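Local coordinates for protein SAM-dependent O-methyltransferase (Leptospira interrogans, PDB 2HNK) that probably transfers a methyl group from S-adenosylmethionine to a hydroxyl oxygen of its substrate and binds the product S-adenosylhomocysteine in a Rossmann-like fold, at residues 35-40 with 69-74; 28-33 with 41-46; 96-101 with 114-119. All blocks are in the same frame, centred on the assembly; numbering follows the deposited sequence.

Overall arrangement
All three contacts border the S-adenosylhomocysteine (SAH) pocket. Contacts 1 and 2 are interleaved along the chain and their centres lie about 6 Å apart: Y73 CE2 of contact 1 rests on R31 CG of contact 2 at 3.5 Å, and F70 CD1 meets M42 CE at the same distance. Contact 3 follows both in sequence, its centre about 12 Å from that of contact 1 and about 16 Å from that of contact 2. W97, V100 and A101 join it to the others, W97 CD2 lying 3.4 Å from F70 CE1. S74 of contact 1 binds the amino acid end of SAH and F70 reaches its ribose; contact 2 borders the carboxylate and, through M42, the sulfur; contact 3 meets the ribose through W97.

Contact 1: 35-40 with 69-74; sequences GTLAQA and TFTGYS. With SAH (S-adenosyl-L-homocysteine), chain O.
S74 OG, just past the turn whose F70 and T71 meet Q39 and L37, is held by two partners: the SAH amino nitrogen N donates to it at 3.0 Å, and E66 OE2 bonds it from within the protein. The connection from strand 63-67 to helix 73-81 is the glycine-containing SAM-binding loop of a Rossmann-like methyltransferase. Within it a type II' turn spans T69 to G72, and G72 is the N-cap of the helix. Just inside that helix start, S74 N donates to SAH OXT (3.2 Å, 146°), so one residue binds both the amino and the carboxylate group of the ligand. T69 N and F70 N both bond D92 OD2.

F70 carries most of the contact with 35-40. Its CG stands anti to the backbone N (chi1 -168°), and the far end of the ring comes to the backbone of Q39, with CZ 3.2 Å from Q39 O in an oblique approach. SAH O lies in the ring plane at its edge, 3.8 Å from F70 CD2, and W97 packs edge-to-face with the same ring. T71 CG2 sits 4.1 Å above the centre of one face. The same methyl also meets L37 tip to tip, L37 CD1 lying 3.7 Å from T71 CG2, while T71 OG1 bonds T34 OG1.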
# COMPACT_ATOMS: atom_id res chain seq x y z
N GLY C 35 -7.67 -4.13 -24.68
CA GLY C 35 -6.48 -4.20 -25.55
C GLY C 35 -6.77 -3.95 -27.02
O GLY C 35 -5.89 -3.52 -27.78
N THR C 36 -8.00 -4.23 -27.43
CA THR C 36 -8.48 -3.96 -28.78
C THR C 36 -8.63 -2.45 -29.03
O THR C 36 -8.47 -1.98 -30.17
CB THR C 36 -9.82 -4.69 -29.02
OG1 THR C 36 -9.58 -6.10 -29.09
CG2 THR C 36 -10.48 -4.24 -30.30
N LEU C 37 -8.93 -1.70 -27.98
CA LEU C 37 -9.16 -0.26 -28.09
C LEU C 37 -7.85 0.52 -28.17
O LEU C 37 -6.84 0.11 -27.58
CB LEU C 37 -10.02 0.24 -26.93
CG LEU C 37 -11.17 -0.67 -26.46
CD1 LEU C 37 -11.86 -0.04 -25.26
CD2 LEU C 37 -12.18 -0.97 -27.56
N ALA C 38 -7.86 1.63 -28.91
CA ALA C 38 -6.68 2.48 -29.09
C ALA C 38 -6.10 2.96 -27.75
O ALA C 38 -4.89 2.94 -27.54
CB ALA C 38 -7.00 3.68 -29.99
N GLN C 39 -6.99 3.37 -26.85
CA GLN C 39 -6.60 3.83 -25.52
C GLN C 39 -6.47 2.65 -24.56
O GLN C 39 -6.78 2.76 -23.37
CB GLN C 39 -7.61 4.86 -24.98
CG GLN C 39 -7.95 6.00 -25.94
CD GLN C 39 -9.18 5.71 -26.80
OE1 GLN C 39 -9.56 4.56 -27.04
NE2 GLN C 39 -9.81 6.78 -27.28
N ALA C 40 -6.01 1.51 -25.09
CA ALA C 40 -5.83 0.27 -24.31
C ALA C 40 -4.90 0.47 -23.12
O ALA C 40 -5.18 -0.03 -22.03
CB ALA C 40 -5.31 -0.84 -25.20
N THR C 69 -13.18 6.16 -14.93
CA THR C 69 -13.56 4.75 -14.89
C THR C 69 -13.18 3.95 -16.13
O THR C 69 -12.80 2.78 -16.01
CB THR C 69 -15.06 4.62 -14.57
OG1 THR C 69 -15.27 5.06 -13.23
CG2 THR C 69 -15.56 3.18 -14.70
N PHE C 70 -13.30 4.57 -17.31
CA PHE C 70 -12.94 3.93 -18.58
C PHE C 70 -13.70 2.61 -18.71
O PHE C 70 -14.90 2.57 -18.40
CB PHE C 70 -11.41 3.76 -18.67
CG PHE C 70 -10.89 3.37 -20.03
CD1 PHE C 70 -11.46 3.89 -21.20
CD2 PHE C 70 -9.81 2.50 -20.14
CE1 PHE C 70 -10.96 3.53 -22.46
CE2 PHE C 70 -9.31 2.14 -21.40
CZ PHE C 70 -9.89 2.65 -22.55
N THR C 71 -13.04 1.53 -19.14
CA THR C 71 -13.72 0.25 -19.37
C THR C 71 -13.92 -0.58 -18.08
O THR C 71 -14.44 -1.70 -18.12
CB THR C 71 -13.02 -0.60 -20.45
OG1 THR C 71 -11.63 -0.73 -20.14
CG2 THR C 71 -13.19 0.04 -21.83
N GLY C 72 -13.47 -0.03 -16.95
CA GLY C 72 -13.90 -0.48 -15.64
C GLY C 72 -13.04 -1.41 -14.80
O GLY C 72 -13.51 -1.87 -13.75
N TYR C 73 -11.79 -1.66 -15.20
CA TYR C 73 -10.97 -2.66 -14.48
C TYR C 73 -10.78 -2.34 -13.00
O TYR C 73 -10.98 -3.21 -12.15
CB TYR C 73 -9.60 -2.91 -15.16
CG TYR C 73 -8.90 -4.16 -14.63
CD1 TYR C 73 -8.07 -4.11 -13.51
CD2 TYR C 73 -9.09 -5.40 -15.24
CE1 TYR C 73 -7.45 -5.26 -13.01
CE2 TYR C 73 -8.46 -6.56 -14.76
CZ TYR C 73 -7.65 -6.47 -13.64
OH TYR C 73 -7.03 -7.61 -13.16
N SER C 74 -10.41 -1.10 -12.70
CA SER C 74 -10.12 -0.71 -11.33
C SER C 74 -11.38 -0.74 -10.47
O SER C 74 -11.33 -1.18 -9.32
CB SER C 74 -9.43 0.66 -11.27
OG SER C 74 -10.22 1.70 -11.80
N SAH O . -9.63 3.60 -13.99
CA SAH O . -9.61 3.14 -15.41
CB SAH O . -8.71 4.05 -16.25
CG SAH O . -9.20 5.49 -16.34
SD SAH O . -8.75 6.19 -17.95
C SAH O . -9.23 1.66 -15.58
O SAH O . -9.28 1.11 -16.68
OXT SAH O . -8.85 0.98 -14.63
C5' SAH O . -9.51 7.80 -17.64
C4' SAH O . -11.03 7.87 -17.84
O4' SAH O . -11.49 9.09 -17.31
C3' SAH O . -11.44 7.83 -19.30
O3' SAH O . -12.39 6.81 -19.47
C2' SAH O . -12.08 9.17 -19.60
O2' SAH O . -13.25 9.00 -20.37
C1' SAH O . -12.41 9.70 -18.21
N9 SAH O . -12.38 11.17 -18.10
C8 SAH O . -11.63 12.07 -18.83
N7 SAH O . -11.93 13.33 -18.41
C5 SAH O . -12.85 13.24 -17.41
C6 SAH O . -13.50 14.20 -16.63
N6 SAH O . -13.26 15.49 -16.79
N1 SAH O . -14.42 13.79 -15.68
C2 SAH O . -14.69 12.44 -15.49
N3 SAH O . -14.04 11.50 -16.27
C4 SAH O . -13.14 11.89 -17.22

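Contact 2: 28-33 with 41-46; sequences LKLRKE and NMQISP. With SAH (S-adenosyl-L-homocysteine), chain O.
L30 only brushes the loop, its CG 4.5 Å from Q43 OE1, while the amide oxygen has a weak hydrogen bond to T34 OG1 further along the same helix. One residue on, R31 makes the main contact. Its aliphatic part crosses the Q43 side chain at about a right angle, with R31 CG 3.2 Å and R31 CD 3.4 Å from Q43 NE2; this is packing, not hydrogen bonding. The guanidinium and amide planes are 32° apart. A bend at chi3 (-76°) brings the guanidinium over P46, whose CG lies 3.6 Å above the plane of the group, over its centre. R31 NE forms a salt bridge with E23, which probably offsets its charge and limits the rotation of the group over the proline.

On its other side the loop faces the ligand. M42 CG lies against SAH SD at 3.1 Å, Q43 CB is 3.3 Å from SAH O, and I44 CG2 approaches SAH OXT at 3.9 Å. S45 is the N-cap of helix 46-59, its OG bonding E48 N, and P46 also packs on K4 of the second subunit. Helix 25-35 thus backs a loop that lines the amino acid and sulfur part of the cofactor pocket in this Rossmann-like O-methyltransferase.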
# COMPACT_ATOMS: atom_id res chain seq x y z
N LEU C 28 -9.65 -10.92 -16.82
CA LEU C 28 -8.74 -11.15 -17.95
C LEU C 28 -9.43 -10.83 -19.26
O LEU C 28 -8.86 -10.17 -20.13
CB LEU C 28 -8.26 -12.61 -17.96
CG LEU C 28 -7.45 -13.10 -19.16
CD1 LEU C 28 -6.17 -12.31 -19.34
CD2 LEU C 28 -7.15 -14.60 -19.02
N LYS C 29 -10.67 -11.30 -19.39
CA LYS C 29 -11.54 -11.03 -20.53
C LYS C 29 -11.62 -9.52 -20.81
O LYS C 29 -11.44 -9.10 -21.96
CB LYS C 29 -12.93 -11.62 -20.25
CG LYS C 29 -13.94 -11.63 -21.39
CD LYS C 29 -15.23 -12.30 -20.90
CE LYS C 29 -16.29 -12.40 -21.98
NZ LYS C 29 -17.05 -11.13 -22.13
N LEU C 30 -11.87 -8.74 -19.76
CA LEU C 30 -11.93 -7.28 -19.87
C LEU C 30 -10.62 -6.66 -20.39
O LEU C 30 -10.65 -5.76 -21.23
CB LEU C 30 -12.34 -6.63 -18.54
CG LEU C 30 -12.24 -5.09 -18.40
CD1 LEU C 30 -13.00 -4.32 -19.51
CD2 LEU C 30 -12.70 -4.63 -17.03
N ARG C 31 -9.48 -7.14 -19.90
CA ARG C 31 -8.18 -6.63 -20.32
C ARG C 31 -7.95 -6.88 -21.81
O ARG C 31 -7.50 -5.99 -22.53
CB ARG C 31 -7.05 -7.22 -19.48
CG ARG C 31 -7.12 -6.85 -18.00
CD ARG C 31 -5.76 -6.96 -17.30
NE ARG C 31 -5.37 -8.33 -17.01
CZ ARG C 31 -4.36 -8.97 -17.59
NH1 ARG C 31 -3.61 -8.35 -18.49
NH2 ARG C 31 -4.08 -10.23 -17.26
N LYS C 32 -8.28 -8.09 -22.26
CA LYS C 32 -8.21 -8.44 -23.68
C LYS C 32 -9.12 -7.55 -24.53
O LYS C 32 -8.70 -7.03 -25.56
CB LYS C 32 -8.55 -9.92 -23.91
CG LYS C 32 -7.50 -10.88 -23.39
CD LYS C 32 -7.90 -12.34 -23.66
CE LYS C 32 -6.81 -13.29 -23.16
NZ LYS C 32 -7.28 -14.71 -23.07
N GLU C 33 -10.36 -7.36 -24.07
CA GLU C 33 -11.31 -6.49 -24.77
C GLU C 33 -10.80 -5.05 -24.86
O GLU C 33 -10.88 -4.43 -25.92
CB GLU C 33 -12.70 -6.52 -24.11
CG GLU C 33 -13.77 -5.82 -24.93
CD GLU C 33 -15.17 -5.96 -24.37
OE1 GLU C 33 -15.48 -6.95 -23.68
OE2 GLU C 33 -15.98 -5.06 -24.64
N ASN C 41 -3.81 1.20 -23.34
CA ASN C 41 -2.81 1.44 -22.30
C ASN C 41 -3.31 2.38 -21.19
O ASN C 41 -2.60 2.65 -20.22
CB ASN C 41 -1.52 1.96 -22.92
CG ASN C 41 -0.36 1.95 -21.95
OD1 ASN C 41 -0.22 1.03 -21.14
ND2 ASN C 41 0.49 2.97 -22.02
N MET C 42 -4.54 2.85 -21.35
CA MET C 42 -5.19 3.69 -20.35
C MET C 42 -5.63 2.88 -19.12
O MET C 42 -5.94 3.45 -18.07
CB MET C 42 -6.38 4.42 -20.97
CG MET C 42 -6.77 5.69 -20.24
SD MET C 42 -7.42 6.98 -21.31
CE MET C 42 -9.05 6.39 -21.73
N GLN C 43 -5.66 1.56 -19.25
CA GLN C 43 -6.06 0.72 -18.13
C GLN C 43 -4.89 0.12 -17.33
O GLN C 43 -3.81 -0.18 -17.87
CB GLN C 43 -7.06 -0.37 -18.55
CG GLN C 43 -6.45 -1.55 -19.29
CD GLN C 43 -7.09 -2.86 -18.90
OE1 GLN C 43 -8.31 -2.96 -18.71
NE2 GLN C 43 -6.26 -3.89 -18.78
N ILE C 44 -5.16 -0.06 -16.04
CA ILE C 44 -4.19 -0.53 -15.07
C ILE C 44 -3.75 -1.98 -15.33
O ILE C 44 -4.41 -2.72 -16.06
CB ILE C 44 -4.73 -0.33 -13.62
CG1 ILE C 44 -5.88 -1.29 -13.32
CG2 ILE C 44 -5.19 1.12 -13.41
CD1 ILE C 44 -6.33 -1.25 -11.89
N SER C 45 -2.61 -2.35 -14.75
CA SER C 45 -2.16 -3.74 -14.71
C SER C 45 -3.00 -4.53 -13.69
O SER C 45 -3.59 -3.93 -12.78
CB SER C 45 -0.68 -3.79 -14.32
OG SER C 45 -0.43 -2.96 -13.20
N PRO C 46 -3.07 -5.86 -13.84
CA PRO C 46 -3.71 -6.69 -12.81
C PRO C 46 -2.98 -6.65 -11.45
O PRO C 46 -3.62 -6.79 -10.41
CB PRO C 46 -3.69 -8.10 -13.41
CG PRO C 46 -2.68 -8.05 -14.48
CD PRO C 46 -2.62 -6.66 -14.99
N SAH O . -9.63 3.60 -13.99
CA SAH O . -9.61 3.14 -15.41
CB SAH O . -8.71 4.05 -16.25
CG SAH O . -9.20 5.49 -16.34
SD SAH O . -8.75 6.19 -17.95
C SAH O . -9.23 1.66 -15.58
O SAH O . -9.28 1.11 -16.68
OXT SAH O . -8.85 0.98 -14.63
C5' SAH O . -9.51 7.80 -17.64
C4' SAH O . -11.03 7.87 -17.84
O4' SAH O . -11.49 9.09 -17.31
C3' SAH O . -11.44 7.83 -19.30
O3' SAH O . -12.39 6.81 -19.47
C2' SAH O . -12.08 9.17 -19.60
O2' SAH O . -13.25 9.00 -20.37
C1' SAH O . -12.41 9.70 -18.21
N9 SAH O . -12.38 11.17 -18.10
C8 SAH O . -11.63 12.07 -18.83
N7 SAH O . -11.93 13.33 -18.41
C5 SAH O . -12.85 13.24 -17.41
C6 SAH O . -13.50 14.20 -16.63
N6 SAH O . -13.26 15.49 -16.79
N1 SAH O . -14.42 13.79 -15.68
C2 SAH O . -14.69 12.44 -15.49
N3 SAH O . -14.04 11.50 -16.27
C4 SAH O . -13.14 11.89 -17.22

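Contact 3: 96-101 with 114-119; sequences EWTNVA and IFLKLG. With SAH (S-adenosyl-L-homocysteine), chain O.
T98 and L118 run alongside each other, pointing opposite ways, the closest approach being T98 OG1 to L118 CD2 at 3.3 Å. This hydroxyl lies between the backbone N and carbonyl carbon (chi1 62°), where it bonds S94 O one helical turn back; the bond probably fixes the rotation of the side chain and satisfies its polar end beside two leucines. L116 meets T98 at a slant. Its two methyls divide between the branches of the threonine: L116 CD2 is 4.0 Å from T98 OG1, and L116 CD1 is 4.2 Å from T98 CG2. Since L116 and L118 are two apart on a strand, they point to the same face of the sheet, and T98 is set against both.

W97, next to T98, turns to the ligand instead. SAH O2' lies in the plane of the indole at its edge, 3.4 Å from W97 CZ3, whereas SAH O3' comes in obliquely, 3.3 Å from W97 CE3. On the strand, K117 NZ donates to L118 O (2.8 Å) nearly in line with the carbonyl, and K117 makes a cation-pi contact with W137.

The helix and strand belong to one beta-alpha-beta unit: strand 87-92 leads into helix 95-107, which packs on strand 114-118, an outermost strand of the sheet within this chain that pairs in parallel with 87-92.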
# COMPACT_ATOMS: atom_id res chain seq x y z
N GLU C 96 -19.97 5.35 -23.72
CA GLU C 96 -19.43 4.24 -24.49
C GLU C 96 -18.56 3.30 -23.65
O GLU C 96 -18.77 2.09 -23.64
CB GLU C 96 -18.63 4.77 -25.68
CG GLU C 96 -18.02 3.69 -26.56
CD GLU C 96 -17.36 4.23 -27.81
OE1 GLU C 96 -16.73 5.31 -27.75
OE2 GLU C 96 -17.44 3.56 -28.87
N TRP C 97 -17.59 3.87 -22.94
CA TRP C 97 -16.63 3.07 -22.17
C TRP C 97 -17.21 2.51 -20.90
O TRP C 97 -16.90 1.39 -20.51
CB TRP C 97 -15.36 3.86 -21.88
CG TRP C 97 -14.58 4.13 -23.11
CD1 TRP C 97 -14.51 3.34 -24.23
CD2 TRP C 97 -13.73 5.25 -23.36
NE1 TRP C 97 -13.67 3.92 -25.17
CE2 TRP C 97 -13.18 5.09 -24.65
CE3 TRP C 97 -13.37 6.37 -22.60
CZ2 TRP C 97 -12.29 6.01 -25.21
CZ3 TRP C 97 -12.49 7.30 -23.16
CH2 TRP C 97 -11.96 7.11 -24.46
N THR C 98 -18.09 3.28 -20.26
CA THR C 98 -18.74 2.80 -19.06
C THR C 98 -19.82 1.76 -19.38
O THR C 98 -20.23 0.99 -18.50
CB THR C 98 -19.26 3.94 -18.14
OG1 THR C 98 -20.24 4.72 -18.83
CG2 THR C 98 -18.10 4.83 -17.70
N ASN C 99 -20.25 1.71 -20.65
CA ASN C 99 -21.07 0.61 -21.13
C ASN C 99 -20.30 -0.72 -21.15
O ASN C 99 -20.89 -1.78 -20.88
CB ASN C 99 -21.67 0.91 -22.51
CG ASN C 99 -22.88 1.83 -22.43
OD1 ASN C 99 -23.48 1.98 -21.37
ND2 ASN C 99 -23.23 2.44 -23.56
N VAL C 100 -19.01 -0.66 -21.46
CA VAL C 100 -18.13 -1.83 -21.33
C VAL C 100 -17.93 -2.18 -19.85
O VAL C 100 -18.05 -3.34 -19.46
CB VAL C 100 -16.74 -1.62 -22.00
CG1 VAL C 100 -15.89 -2.92 -21.92
CG2 VAL C 100 -16.90 -1.16 -23.45
N ALA C 101 -17.66 -1.16 -19.02
CA ALA C 101 -17.54 -1.35 -17.57
C ALA C 101 -18.74 -2.11 -17.00
O ALA C 101 -18.56 -3.14 -16.36
CB ALA C 101 -17.34 -0.02 -16.87
N ILE C 114 -22.33 -0.72 -7.00
CA ILE C 114 -21.75 0.32 -7.87
C ILE C 114 -22.76 1.39 -8.29
O ILE C 114 -23.88 1.07 -8.70
CB ILE C 114 -21.11 -0.31 -9.13
CG1 ILE C 114 -20.05 -1.35 -8.74
CG2 ILE C 114 -20.49 0.76 -10.02
CD1 ILE C 114 -19.57 -2.20 -9.88
N PHE C 115 -22.32 2.65 -8.20
CA PHE C 115 -23.09 3.83 -8.57
C PHE C 115 -22.38 4.57 -9.69
O PHE C 115 -21.17 4.78 -9.64
CB PHE C 115 -23.23 4.77 -7.37
CG PHE C 115 -23.99 4.18 -6.21
CD1 PHE C 115 -23.47 3.11 -5.47
CD2 PHE C 115 -25.22 4.71 -5.83
CE1 PHE C 115 -24.17 2.57 -4.41
CE2 PHE C 115 -25.92 4.18 -4.74
CZ PHE C 115 -25.40 3.11 -4.04
N LEU C 116 -23.11 4.99 -10.71
CA LEU C 116 -22.50 5.68 -11.84
C LEU C 116 -23.11 7.06 -12.05
O LEU C 116 -24.33 7.23 -12.01
CB LEU C 116 -22.63 4.83 -13.11
CG LEU C 116 -22.04 5.34 -14.43
CD1 LEU C 116 -20.53 5.44 -14.39
CD2 LEU C 116 -22.47 4.43 -15.56
N LYS C 117 -22.25 8.05 -12.23
CA LYS C 117 -22.65 9.37 -12.64
C LYS C 117 -21.81 9.83 -13.82
O LYS C 117 -20.62 10.13 -13.68
CB LYS C 117 -22.53 10.38 -11.48
CG LYS C 117 -23.18 11.74 -11.77
CD LYS C 117 -24.63 11.60 -12.24
CE LYS C 117 -25.24 12.95 -12.62
NZ LYS C 117 -24.60 13.51 -13.83
N LEU C 118 -22.45 9.86 -14.99
CA LEU C 118 -21.84 10.36 -16.21
C LEU C 118 -21.88 11.87 -16.22
O LEU C 118 -22.82 12.48 -15.71
CB LEU C 118 -22.57 9.82 -17.45
CG LEU C 118 -22.55 8.31 -17.69
CD1 LEU C 118 -23.60 7.93 -18.72
CD2 LEU C 118 -21.14 7.80 -18.10
N GLY C 119 -20.86 12.47 -16.82
CA GLY C 119 -20.72 13.91 -16.87
C GLY C 119 -19.34 14.30 -16.39
O GLY C 119 -18.52 13.43 -16.10
N SAH O . -9.63 3.60 -13.99
CA SAH O . -9.61 3.14 -15.41
CB SAH O . -8.71 4.05 -16.25
CG SAH O . -9.20 5.49 -16.34
SD SAH O . -8.75 6.19 -17.95
C SAH O . -9.23 1.66 -15.58
O SAH O . -9.28 1.11 -16.68
OXT SAH O . -8.85 0.98 -14.63
C5' SAH O . -9.51 7.80 -17.64
C4' SAH O . -11.03 7.87 -17.84
O4' SAH O . -11.49 9.09 -17.31
C3' SAH O . -11.44 7.83 -19.30
O3' SAH O . -12.39 6.81 -19.47
C2' SAH O . -12.08 9.17 -19.60
O2' SAH O . -13.25 9.00 -20.37
C1' SAH O . -12.41 9.70 -18.21
N9 SAH O . -12.38 11.17 -18.10
C8 SAH O . -11.63 12.07 -18.83
N7 SAH O . -11.93 13.33 -18.41
C5 SAH O . -12.85 13.24 -17.41
C6 SAH O . -13.50 14.20 -16.63
N6 SAH O . -13.26 15.49 -16.79
N1 SAH O . -14.42 13.79 -15.68
C2 SAH O . -14.69 12.44 -15.49
N3 SAH O . -14.04 11.50 -16.27
C4 SAH O . -13.14 11.89 -17.22